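Local atomic coordinates of exopolygalacturonate lyase (Vibrio vulnificus, PDB entry 5A29), a protein that probably cleaves pectate chains by beta-elimination, as a manganese-binding polysaccharide lyase of family 2 that works from chain ends. Residues Ala23-Thr26 / Glu27-Met31; Leu363-Phe366 / Tyr367-Ala370; Asn438-His442 / Tyr443-Ser447; Asp494-Val497 / Glu498-Val502. All coordinates share one frame; numbering follows the deposited sequence.

Interaction 1 (Ala23-Thr26 / Glu27-Met31)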
loop_
_atom_site.group_PDB
_atom_site.type_symbol
_atom_site.label_atom_id
_atom_site.label_comp_id
_atom_site.label_asym_id
_atom_site.label_seq_id
_atom_site.Cartn_x
_atom_site.Cartn_y
_atom_site.Cartn_z
ATOM N N ALA A 23 12.016 13.186 -25.957
ATOM C CA ALA A 23 12.326 14.557 -25.394
ATOM C C ALA A 23 13.797 15.041 -25.680
ATOM O O ALA A 23 14.754 14.228 -25.715
ATOM C CB ALA A 23 11.988 14.592 -23.891
ATOM N N ASP A 24 13.910 16.339 -25.978
ATOM C CA ASP A 24 15.119 17.149 -25.866
ATOM C C ASP A 24 15.534 17.314 -24.369
ATOM O O ASP A 24 14.932 18.051 -23.592
ATOM C CB ASP A 24 14.822 18.499 -26.452
ATOM C CG ASP A 24 14.954 18.497 -27.995
ATOM O OD1 ASP A 24 14.966 17.399 -28.606
ATOM O OD2 ASP A 24 15.088 19.585 -28.592
ATOM N N TYR A 25 16.598 16.640 -24.039
ATOM C CA TYR A 25 16.998 16.481 -22.666
ATOM C C TYR A 25 17.877 17.699 -22.266
ATOM O O TYR A 25 18.599 18.272 -23.124
ATOM C CB TYR A 25 17.845 15.237 -22.637
ATOM C CG TYR A 25 17.907 14.548 -21.289
ATOM C CD1 TYR A 25 16.801 13.778 -20.827
ATOM C CD2 TYR A 25 19.043 14.625 -20.523
ATOM C CE1 TYR A 25 16.859 13.106 -19.613
ATOM C CE2 TYR A 25 19.110 13.977 -19.293
ATOM C CZ TYR A 25 18.021 13.210 -18.870
ATOM O OH TYR A 25 18.137 12.559 -17.711
ATOM N N THR A 26 17.872 18.034 -20.969
ATOM C CA THR A 26 18.614 19.239 -20.522
ATOM C C THR A 26 19.433 18.909 -19.330
ATOM O O THR A 26 19.278 17.839 -18.678
ATOM C CB THR A 26 17.665 20.358 -20.066
ATOM O OG1 THR A 26 16.953 19.907 -18.854
ATOM C CG2 THR A 26 16.685 20.710 -21.199
ATOM N N GLU A 27 20.297 19.869 -19.000
ATOM C CA GLU A 27 21.134 19.725 -17.830
ATOM C C GLU A 27 20.231 19.573 -16.580
ATOM O O GLU A 27 20.612 18.903 -15.641
ATOM C CB GLU A 27 21.896 21.082 -17.700
ATOM C CG GLU A 27 22.895 21.020 -16.598
ATOM C CD GLU A 27 23.756 22.274 -16.617
ATOM O OE1 GLU A 27 23.434 23.239 -17.372
ATOM O OE2 GLU A 27 24.721 22.265 -15.840
ATOM N N GLN A 28 19.120 20.281 -16.533
ATOM C CA GLN A 28 18.208 20.126 -15.353
ATOM C C GLN A 28 17.683 18.714 -15.226
ATOM O O GLN A 28 17.552 18.172 -14.106
ATOM C CB GLN A 28 17.009 21.070 -15.443
ATOM C CG GLN A 28 17.363 22.498 -15.023
ATOM C CD GLN A 28 18.084 23.221 -16.129
ATOM O OE1 GLN A 28 17.835 22.979 -17.320
ATOM N NE2 GLN A 28 19.005 24.105 -15.760
ATOM N N ASP A 29 17.296 18.112 -16.353
ATOM C CA ASP A 29 16.906 16.662 -16.292
ATOM C C ASP A 29 17.989 15.778 -15.770
ATOM O O ASP A 29 17.760 14.870 -14.928
ATOM C CB ASP A 29 16.501 16.159 -17.720
ATOM C CG ASP A 29 15.433 16.959 -18.316
ATOM O OD1 ASP A 29 14.372 17.280 -17.641
ATOM O OD2 ASP A 29 15.524 17.184 -19.570
ATOM N N ALA A 30 19.222 15.993 -16.238
ATOM C CA ALA A 30 20.354 15.220 -15.743
ATOM C C ALA A 30 20.570 15.423 -14.246
ATOM O O ALA A 30 20.979 14.499 -13.552
ATOM C CB ALA A 30 21.669 15.601 -16.503
ATOM N N MET A 31 20.375 16.655 -13.771
ATOM C CA MET A 31 20.690 16.913 -12.364
ATOM C C MET A 31 19.707 16.149 -11.459
ATOM O O MET A 31 20.079 15.739 -10.327
ATOM C CB MET A 31 20.556 18.402 -12.055
ATOM C CG MET A 31 21.759 19.237 -12.549
ATOM S SD MET A 31 21.255 20.989 -12.520
ATOM C CE MET A 31 21.003 21.218 -10.741
HETATM O O HOH W 1 14.501 20.401 -18.259
#
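The Tyr25 ring lies with one face over the CB of Asp29, which sits 3.6 Å from the ring centroid and 15° off its normal, a CH-pi contact displaced toward the ring's rim. The ring also reaches the next residue of the first helical turn, Tyr25 CE2 lying 4.1 Å from Ala30 CB. Beside this overlap Thr26 and Asp29 hold each other in a capping box. Thr26 takes the N-cap: its OG1 lies between its own backbone N and carbonyl carbon (chi1 66°), and there it accepts a nearly straight bond from Asp29 N at 3.1 Å. In return Asp29 OD2 accepts from Thr26 N at 2.9 Å; the donor comes from the anti side of the carboxylate, tilted 30° out of its plane. One turn on, Ala30 N bonds to Thr26 O at 3.1 Å and starts the regular helical pattern. Water 1 lies 2.6 Å from Thr26 OG1 and donates to Asp29 OD1. The carboxylate has further partners, salt bridges from OD1 to Arg32 and from OD2 to Arg490, while Tyr25 OH is hydrogen-bonded to Asp529 of helix 521-532. With two arginines and the amide of the N-cap residue around it, the buried Asp29 is probably stabilised as a carboxylate; at the helix start, its charge would also suit the positive end of the dipole.

Interaction 2 (Leu363-Phe366 / Tyr367-Ala370)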
loop_
_atom_site.group_PDB
_atom_site.type_symbol
_atom_site.label_atom_id
_atom_site.label_comp_id
_atom_site.label_asym_id
_atom_site.label_seq_id
_atom_site.Cartn_x
_atom_site.Cartn_y
_atom_site.Cartn_z
ATOM N N LEU A 363 -15.117 2.769 -8.515
ATOM C CA LEU A 363 -14.630 4.171 -8.315
ATOM C C LEU A 363 -15.781 5.103 -8.596
ATOM O O LEU A 363 -16.070 6.011 -7.822
ATOM C CB LEU A 363 -13.460 4.513 -9.312
ATOM C CG LEU A 363 -12.196 3.725 -8.963
ATOM C CD1 LEU A 363 -11.208 3.960 -10.106
ATOM C CD2 LEU A 363 -11.567 4.203 -7.619
ATOM N N LEU A 364 -16.505 4.897 -9.713
ATOM C CA LEU A 364 -17.545 5.830 -10.031
ATOM C C LEU A 364 -18.624 5.869 -8.962
ATOM O O LEU A 364 -19.139 6.953 -8.593
ATOM C CB LEU A 364 -18.175 5.525 -11.421
ATOM C CG LEU A 364 -17.260 5.854 -12.642
ATOM C CD1 LEU A 364 -17.941 5.387 -13.944
ATOM C CD2 LEU A 364 -16.989 7.349 -12.610
ATOM N N ASN A 365 -18.997 4.682 -8.504
ATOM C CA ASN A 365 -20.156 4.583 -7.550
ATOM C C ASN A 365 -19.734 5.164 -6.190
ATOM O O ASN A 365 -20.537 5.799 -5.529
ATOM C CB ASN A 365 -20.549 3.113 -7.427
ATOM C CG ASN A 365 -21.369 2.669 -8.657
ATOM O OD1 ASN A 365 -22.067 3.478 -9.182
ATOM N ND2 ASN A 365 -21.334 1.434 -9.034
ATOM N N PHE A 366 -18.462 5.006 -5.845
ATOM C CA PHE A 366 -17.951 5.686 -4.596
ATOM C C PHE A 366 -17.970 7.177 -4.735
ATOM O O PHE A 366 -18.508 7.892 -3.857
ATOM C CB PHE A 366 -16.524 5.235 -4.312
ATOM C CG PHE A 366 -15.907 5.941 -3.105
ATOM C CD1 PHE A 366 -16.385 5.645 -1.806
ATOM C CD2 PHE A 366 -15.008 7.013 -3.293
ATOM C CE1 PHE A 366 -15.877 6.368 -0.695
ATOM C CE2 PHE A 366 -14.466 7.677 -2.186
ATOM C CZ PHE A 366 -14.912 7.358 -0.887
ATOM N N TYR A 367 -17.360 7.699 -5.825
ATOM C CA TYR A 367 -17.315 9.162 -5.925
ATOM C C TYR A 367 -18.676 9.818 -6.148
ATOM O O TYR A 367 -18.872 10.963 -5.783
ATOM C CB TYR A 367 -16.263 9.629 -6.938
ATOM C CG TYR A 367 -14.853 9.316 -6.465
ATOM C CD1 TYR A 367 -14.256 10.107 -5.467
ATOM C CD2 TYR A 367 -14.129 8.260 -6.978
ATOM C CE1 TYR A 367 -12.976 9.868 -5.027
ATOM C CE2 TYR A 367 -12.804 8.009 -6.538
ATOM C CZ TYR A 367 -12.232 8.826 -5.587
ATOM O OH TYR A 367 -10.963 8.581 -5.065
ATOM N N ARG A 368 -19.654 9.104 -6.742
ATOM C CA ARG A 368 -20.972 9.731 -6.861
ATOM C C ARG A 368 -21.567 10.009 -5.494
ATOM O O ARG A 368 -22.321 10.949 -5.353
ATOM C CB ARG A 368 -21.970 8.812 -7.645
ATOM C CG ARG A 368 -21.552 8.655 -9.099
ATOM C CD ARG A 368 -22.583 7.773 -9.887
ATOM N NE ARG A 368 -22.285 7.845 -11.327
ATOM C CZ ARG A 368 -23.097 7.359 -12.274
ATOM N NH1 ARG A 368 -24.263 6.780 -11.943
ATOM N NH2 ARG A 368 -22.802 7.522 -13.556
ATOM N N LEU A 369 -21.226 9.207 -4.509
ATOM C CA LEU A 369 -21.791 9.352 -3.138
ATOM C C LEU A 369 -20.917 10.267 -2.255
ATOM O O LEU A 369 -21.438 10.969 -1.414
ATOM C CB LEU A 369 -21.799 7.964 -2.446
ATOM C CG LEU A 369 -22.702 6.929 -3.141
ATOM C CD1 LEU A 369 -22.618 5.651 -2.288
ATOM C CD2 LEU A 369 -24.109 7.506 -3.151
ATOM N N ALA A 370 -19.600 10.224 -2.427
ATOM C CA ALA A 370 -18.665 10.799 -1.428
ATOM C C ALA A 370 -18.004 12.089 -1.905
ATOM O O ALA A 370 -17.524 12.873 -1.077
ATOM C CB ALA A 370 -17.569 9.800 -1.105
HETATM O O HOH W 2 -24.340 4.872 -9.168
#
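Phe366 and Tyr367, neighbours in sequence, meet edge-to-face on the packed side of helix 353-370. The Phe366 edge is directed at the Tyr367 face, with centroids 5.0 Å apart and planes at 78°; CD2 of Phe366 stands over the middle of the tyrosine ring. The phenylalanine points its CG away from its backbone N (chi1 177°), whereas that of Tyr367 stays beside its N (chi1 -67°), and these different torsions bring the Phe366 edge to the Tyr367 face. One face of the Phe366 ring receives Ala370 CB from the next turn, 3.9 Å from the centroid. On the preceding turn Leu363 runs alongside Tyr367, its CD2 4.1 Å from Tyr367 CE2. Val336 of helix 331-349 and Ile378 of strand 377-378 press on both rings. The other flank is looser and wetter: Asn365 and Arg368 are linked through water 2, which donates to Asn365 OD1 at 2.7 Å and accepts a weak bond from Arg368 NH1. Arg368 also makes a salt bridge to Glu431. Among the backbone bonds, Phe366 O is gripped twice at the helix end, by Ala370 N at 2.9 Å and by Leu369 N at 3.1 Å, the latter donor well above the carbonyl plane. The chemistry is thus divided: apolar contacts hold the aromatic side against helix 331-349 and strand 377-378, while on the hydrated flank a salt bridge to Glu431 of helix 430-442 and a shared water make the links.

Interaction 3 (Asn438-His442 / Tyr443-Ser447)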
loop_
_atom_site.group_PDB
_atom_site.type_symbol
_atom_site.label_atom_id
_atom_site.label_comp_id
_atom_site.label_asym_id
_atom_site.label_seq_id
_atom_site.Cartn_x
_atom_site.Cartn_y
_atom_site.Cartn_z
ATOM N N ASN A 438 -11.687 17.912 -12.223
ATOM C CA ASN A 438 -12.106 18.659 -11.012
ATOM C C ASN A 438 -11.048 18.490 -9.849
ATOM O O ASN A 438 -10.666 19.461 -9.197
ATOM C CB ASN A 438 -13.538 18.211 -10.561
ATOM C CG ASN A 438 -14.072 19.033 -9.387
ATOM O OD1 ASN A 438 -13.709 18.782 -8.238
ATOM N ND2 ASN A 438 -14.870 20.038 -9.670
ATOM N N MET A 439 -10.559 17.290 -9.665
ATOM C CA MET A 439 -9.528 17.028 -8.639
ATOM C C MET A 439 -8.270 17.857 -8.916
ATOM O O MET A 439 -7.717 18.502 -7.997
ATOM C CB MET A 439 -9.162 15.546 -8.585
ATOM C CG MET A 439 -10.289 14.573 -8.050
ATOM S SD MET A 439 -9.520 12.922 -7.962
ATOM C CE MET A 439 -10.865 12.213 -6.934
ATOM N N THR A 440 -7.788 17.832 -10.176
ATOM C CA THR A 440 -6.526 18.549 -10.476
ATOM C C THR A 440 -6.733 20.042 -10.312
ATOM O O THR A 440 -5.815 20.731 -9.823
ATOM C CB THR A 440 -5.972 18.261 -11.879
ATOM O OG1 THR A 440 -7.037 18.418 -12.837
ATOM C CG2 THR A 440 -5.441 16.820 -11.944
ATOM N N HIS A 441 -7.939 20.525 -10.607
ATOM C CA HIS A 441 -8.259 21.930 -10.382
ATOM C C HIS A 441 -8.106 22.303 -8.909
ATOM O O HIS A 441 -7.416 23.320 -8.538
ATOM C CB HIS A 441 -9.659 22.242 -10.864
ATOM C CG HIS A 441 -10.148 23.577 -10.412
ATOM N ND1 HIS A 441 -9.856 24.742 -11.096
ATOM C CD2 HIS A 441 -10.853 23.946 -9.311
ATOM C CE1 HIS A 441 -10.369 25.770 -10.445
ATOM N NE2 HIS A 441 -10.992 25.313 -9.366
ATOM N N HIS A 442 -8.642 21.445 -8.036
ATOM C CA HIS A 442 -8.527 21.737 -6.644
ATOM C C HIS A 442 -7.154 21.465 -6.076
ATOM O O HIS A 442 -6.898 21.933 -4.996
ATOM C CB HIS A 442 -9.610 21.011 -5.824
ATOM C CG HIS A 442 -10.965 21.568 -6.088
ATOM N ND1 HIS A 442 -11.333 22.830 -5.661
ATOM C CD2 HIS A 442 -12.045 21.055 -6.747
ATOM C CE1 HIS A 442 -12.569 23.092 -6.067
ATOM N NE2 HIS A 442 -13.021 22.033 -6.734
ATOM N N TYR A 443 -6.308 20.677 -6.751
ATOM C CA TYR A 443 -4.936 20.544 -6.364
ATOM C C TYR A 443 -4.035 21.724 -6.881
ATOM O O TYR A 443 -2.827 21.706 -6.656
ATOM C CB TYR A 443 -4.340 19.190 -6.795
ATOM C CG TYR A 443 -4.729 18.081 -5.826
ATOM C CD1 TYR A 443 -4.279 18.152 -4.521
ATOM C CD2 TYR A 443 -5.517 16.973 -6.203
ATOM C CE1 TYR A 443 -4.566 17.190 -3.582
ATOM C CE2 TYR A 443 -5.798 15.966 -5.239
ATOM C CZ TYR A 443 -5.373 16.130 -3.922
ATOM O OH TYR A 443 -5.686 15.277 -2.840
ATOM N N GLY A 444 -4.611 22.687 -7.578
ATOM C CA GLY A 444 -3.843 23.853 -8.014
ATOM C C GLY A 444 -3.115 23.596 -9.326
ATOM O O GLY A 444 -2.273 24.368 -9.711
ATOM N N TRP A 445 -3.466 22.560 -10.092
ATOM C CA TRP A 445 -2.712 22.248 -11.338
ATOM C C TRP A 445 -3.052 23.180 -12.485
ATOM O O TRP A 445 -2.345 23.168 -13.524
ATOM C CB TRP A 445 -3.125 20.832 -11.838
ATOM C CG TRP A 445 -2.501 19.641 -11.142
ATOM C CD1 TRP A 445 -2.174 19.479 -9.813
ATOM C CD2 TRP A 445 -2.155 18.454 -11.790
ATOM N NE1 TRP A 445 -1.634 18.205 -9.620
ATOM C CE2 TRP A 445 -1.636 17.571 -10.834
ATOM C CE3 TRP A 445 -2.211 18.061 -13.134
ATOM C CZ2 TRP A 445 -1.178 16.275 -11.164
ATOM C CZ3 TRP A 445 -1.757 16.791 -13.470
ATOM C CH2 TRP A 445 -1.238 15.930 -12.507
ATOM N N GLY A 446 -4.189 23.880 -12.364
ATOM C CA GLY A 446 -4.777 24.615 -13.495
ATOM C C GLY A 446 -5.896 23.793 -14.168
ATOM O O GLY A 446 -6.620 23.066 -13.489
ATOM N N SER A 447 -6.040 23.899 -15.494
ATOM C CA SER A 447 -7.150 23.268 -16.255
ATOM C C SER A 447 -6.685 22.192 -17.202
ATOM O O SER A 447 -5.927 22.491 -18.196
ATOM C CB SER A 447 -7.924 24.306 -17.114
ATOM O OG SER A 447 -8.392 25.283 -16.207
HETATM O O HOH W 3 -8.036 20.889 -14.162
HETATM O O HOH W 4 -5.960 24.851 -10.265
HETATM O O HOH W 5 -9.996 24.265 -14.168
#
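His441 O is gripped twice: Gly444 N donates to it at 3.0 Å from well above the carbonyl plane, and water 4 donates to His441 O at 2.7 Å while accepting from Gly446 N. Next to it, Thr440 O accepts from Trp445 N at 3.0 Å, an almost straight bond that spans the end of helix 430-442, with the donor tilted 28° from the carbonyl plane. The indole of Trp445 folds back against the helix. One of its faces meets Thr440 CG2, 3.8 Å from the centroid of the six-membered ring, a CH-pi contact. Thr440 places this methyl beside its backbone N and its OG1 between N and the carbonyl carbon (chi1 49°). The hydroxyl thereby reaches Ala436 O, and it also accepts from water 3, which donates to Gly446 O as well. On the five-membered ring, NE1 is hydrogen-bonded to Glu414, while Leu417 packs against both Thr440 and Trp445. Farther out, water 5 lies between His441 ND1 and Ser447 OG. Gly444, with phi 85°, turns the chain where a side chain would strike the preceding carbonyl. This is a Schellman motif ending a helix, with strand 446-447 of a two-stranded antiparallel sheet beginning after Trp445.

Interaction 4 (Asp494-Val497 / Glu498-Val502)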
loop_
_atom_site.group_PDB
_atom_site.type_symbol
_atom_site.label_atom_id
_atom_site.label_comp_id
_atom_site.label_asym_id
_atom_site.label_seq_id
_atom_site.Cartn_x
_atom_site.Cartn_y
_atom_site.Cartn_z
ATOM N N ASP A 494 11.599 19.250 -10.395
ATOM C CA ASP A 494 12.687 20.155 -9.881
ATOM C C ASP A 494 12.376 20.680 -8.472
ATOM O O ASP A 494 13.227 20.617 -7.563
ATOM C CB ASP A 494 12.915 21.322 -10.831
ATOM C CG ASP A 494 13.629 20.900 -12.137
ATOM O OD1 ASP A 494 14.302 19.810 -12.198
ATOM O OD2 ASP A 494 13.565 21.730 -13.080
ATOM N N LYS A 495 11.133 21.078 -8.265
ATOM C CA LYS A 495 10.652 21.435 -6.917
ATOM C C LYS A 495 10.684 20.315 -5.930
ATOM O O LYS A 495 11.081 20.516 -4.773
ATOM C CB LYS A 495 9.262 22.063 -6.946
ATOM C CG LYS A 495 9.318 23.493 -7.407
ATOM C CD LYS A 495 7.973 24.132 -7.693
ATOM C CE LYS A 495 8.116 25.448 -8.489
ATOM N NZ LYS A 495 7.973 25.259 -9.971
ATOM N N LEU A 496 10.328 19.099 -6.375
ATOM C CA LEU A 496 10.407 17.941 -5.513
ATOM C C LEU A 496 11.836 17.671 -4.982
ATOM O O LEU A 496 12.026 17.377 -3.798
ATOM C CB LEU A 496 9.790 16.691 -6.229
ATOM C CG LEU A 496 9.582 15.452 -5.354
ATOM C CD1 LEU A 496 8.374 15.707 -4.392
ATOM C CD2 LEU A 496 9.181 14.300 -6.332
ATOM N N VAL A 497 12.846 17.751 -5.863
ATOM C CA VAL A 497 14.191 17.521 -5.458
ATOM C C VAL A 497 14.613 18.663 -4.518
ATOM O O VAL A 497 15.175 18.439 -3.417
ATOM C CB VAL A 497 15.114 17.429 -6.680
ATOM C CG1 VAL A 497 16.606 17.465 -6.230
ATOM C CG2 VAL A 497 14.782 16.143 -7.490
ATOM N N GLU A 498 14.266 19.888 -4.894
ATOM C CA GLU A 498 14.646 21.033 -4.064
ATOM C C GLU A 498 14.104 20.936 -2.628
ATOM O O GLU A 498 14.881 21.122 -1.695
ATOM C CB GLU A 498 14.243 22.337 -4.745
ATOM C CG GLU A 498 14.317 23.583 -3.886
ATOM C CD GLU A 498 13.966 24.809 -4.725
ATOM O OE1 GLU A 498 12.785 24.915 -5.174
ATOM O OE2 GLU A 498 14.881 25.629 -4.998
ATOM N N LYS A 499 12.855 20.490 -2.449
ATOM C CA LYS A 499 12.230 20.362 -1.117
ATOM C C LYS A 499 12.548 19.067 -0.349
ATOM O O LYS A 499 12.703 19.103 0.873
ATOM C CB LYS A 499 10.701 20.517 -1.214
ATOM C CG LYS A 499 10.240 21.877 -1.719
ATOM C CD LYS A 499 8.712 22.037 -1.590
ATOM C CE LYS A 499 7.873 20.965 -2.345
ATOM N NZ LYS A 499 6.358 21.024 -2.184
ATOM N N ARG A 500 12.679 17.911 -1.035
ATOM C CA ARG A 500 12.749 16.643 -0.311
ATOM C C ARG A 500 14.125 16.018 -0.347
ATOM O O ARG A 500 14.352 15.081 0.347
ATOM C CB ARG A 500 11.823 15.628 -0.981
ATOM C CG ARG A 500 10.393 16.174 -0.953
ATOM C CD ARG A 500 9.439 15.113 -0.574
ATOM N NE ARG A 500 8.082 15.637 -0.559
ATOM C CZ ARG A 500 7.009 14.878 -0.565
ATOM N NH1 ARG A 500 7.141 13.566 -0.671
ATOM N NH2 ARG A 500 5.796 15.438 -0.566
ATOM N N PHE A 501 15.002 16.450 -1.244
ATOM C CA PHE A 501 16.320 15.833 -1.233
ATOM C C PHE A 501 17.222 16.622 -0.210
ATOM O O PHE A 501 17.645 17.719 -0.516
ATOM C CB PHE A 501 16.956 15.912 -2.623
ATOM C CG PHE A 501 18.296 15.206 -2.751
ATOM C CD1 PHE A 501 18.430 13.895 -2.396
ATOM C CD2 PHE A 501 19.381 15.857 -3.359
ATOM C CE1 PHE A 501 19.628 13.211 -2.542
ATOM C CE2 PHE A 501 20.612 15.200 -3.494
ATOM C CZ PHE A 501 20.718 13.870 -3.098
ATOM N N VAL A 502 17.474 16.054 0.959
ATOM C CA VAL A 502 17.945 16.830 2.116
ATOM C C VAL A 502 19.007 15.920 2.753
ATOM O O VAL A 502 18.748 14.705 2.979
ATOM C CB VAL A 502 16.804 17.028 3.144
ATOM C CG1 VAL A 502 17.379 17.540 4.503
ATOM C CG2 VAL A 502 15.803 18.050 2.623
#
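Glu498 N bonds to Asp494 O at 3.0 Å, Lys499 N to Lys495 O at 2.9 Å and Arg500 N to Leu496 O at 2.9 Å, main-chain bonds all in the i to i-4 pattern. Phe501 N still bonds to Val497 O at 3.0 Å, although Phe501 has itself left helical backbone angles. Apolar contacts come next. Val497 runs alongside Phe501, with Val497 CG1 3.9 Å from Phe501 CB. Both touch Ala35 of helix 27-46, and the Phe501 ring goes on to meet that of Phe506. Leu496 supplies the contact between a methyl and a flat charged group: its CD1 lies over one face of the Arg500 guanidinium, toward the rim, 3.8 Å from Arg500 NE. The leucine sends CG away from its backbone N (chi1 -170°), and the arginine, bent at chi2 (-137°), passes obliquely across it. Pro467 packs on both side chains. The charged ends then find partners outside the helix: Arg500 NH1 forms a salt bridge to Glu521, Asp494 OD1 one to Arg32, and Lys499 NZ bonds to Ser463 O. Lys495 NZ makes a weak bond to Met460 O; any pull on it from Glu498, with Lys495 NZ and Glu498 OE1 6.8 Å apart, would be weak and long-range. Such a contact belongs to the C-terminal turn of an alpha-helix that runs straight into a strand, here 501-502, paired antiparallel with 505-506 in a short two-stranded sheet.

In the fold
From the N terminus, interaction 1 caps the start of helix 27-46, interaction 2 occupies the end of helix 353-370, interaction 3 ends helix 430-442, and interaction 4 ends helix 484-500. Each is a local contact within one continuous stretch, so none closes a long loop, and the four follow in series without nesting or crossing. In space they form two touching pairs. Interactions 2 and 3 meet where Tyr367 packs on Met439, joining helices 353-370 and 430-442; interactions 1 and 4 meet at Gln28 and Asp494, setting the N-terminal helix beside helix 484-500. Between the pairs, interactions 3 and 4 remain about 10 Å apart at their nearest atoms.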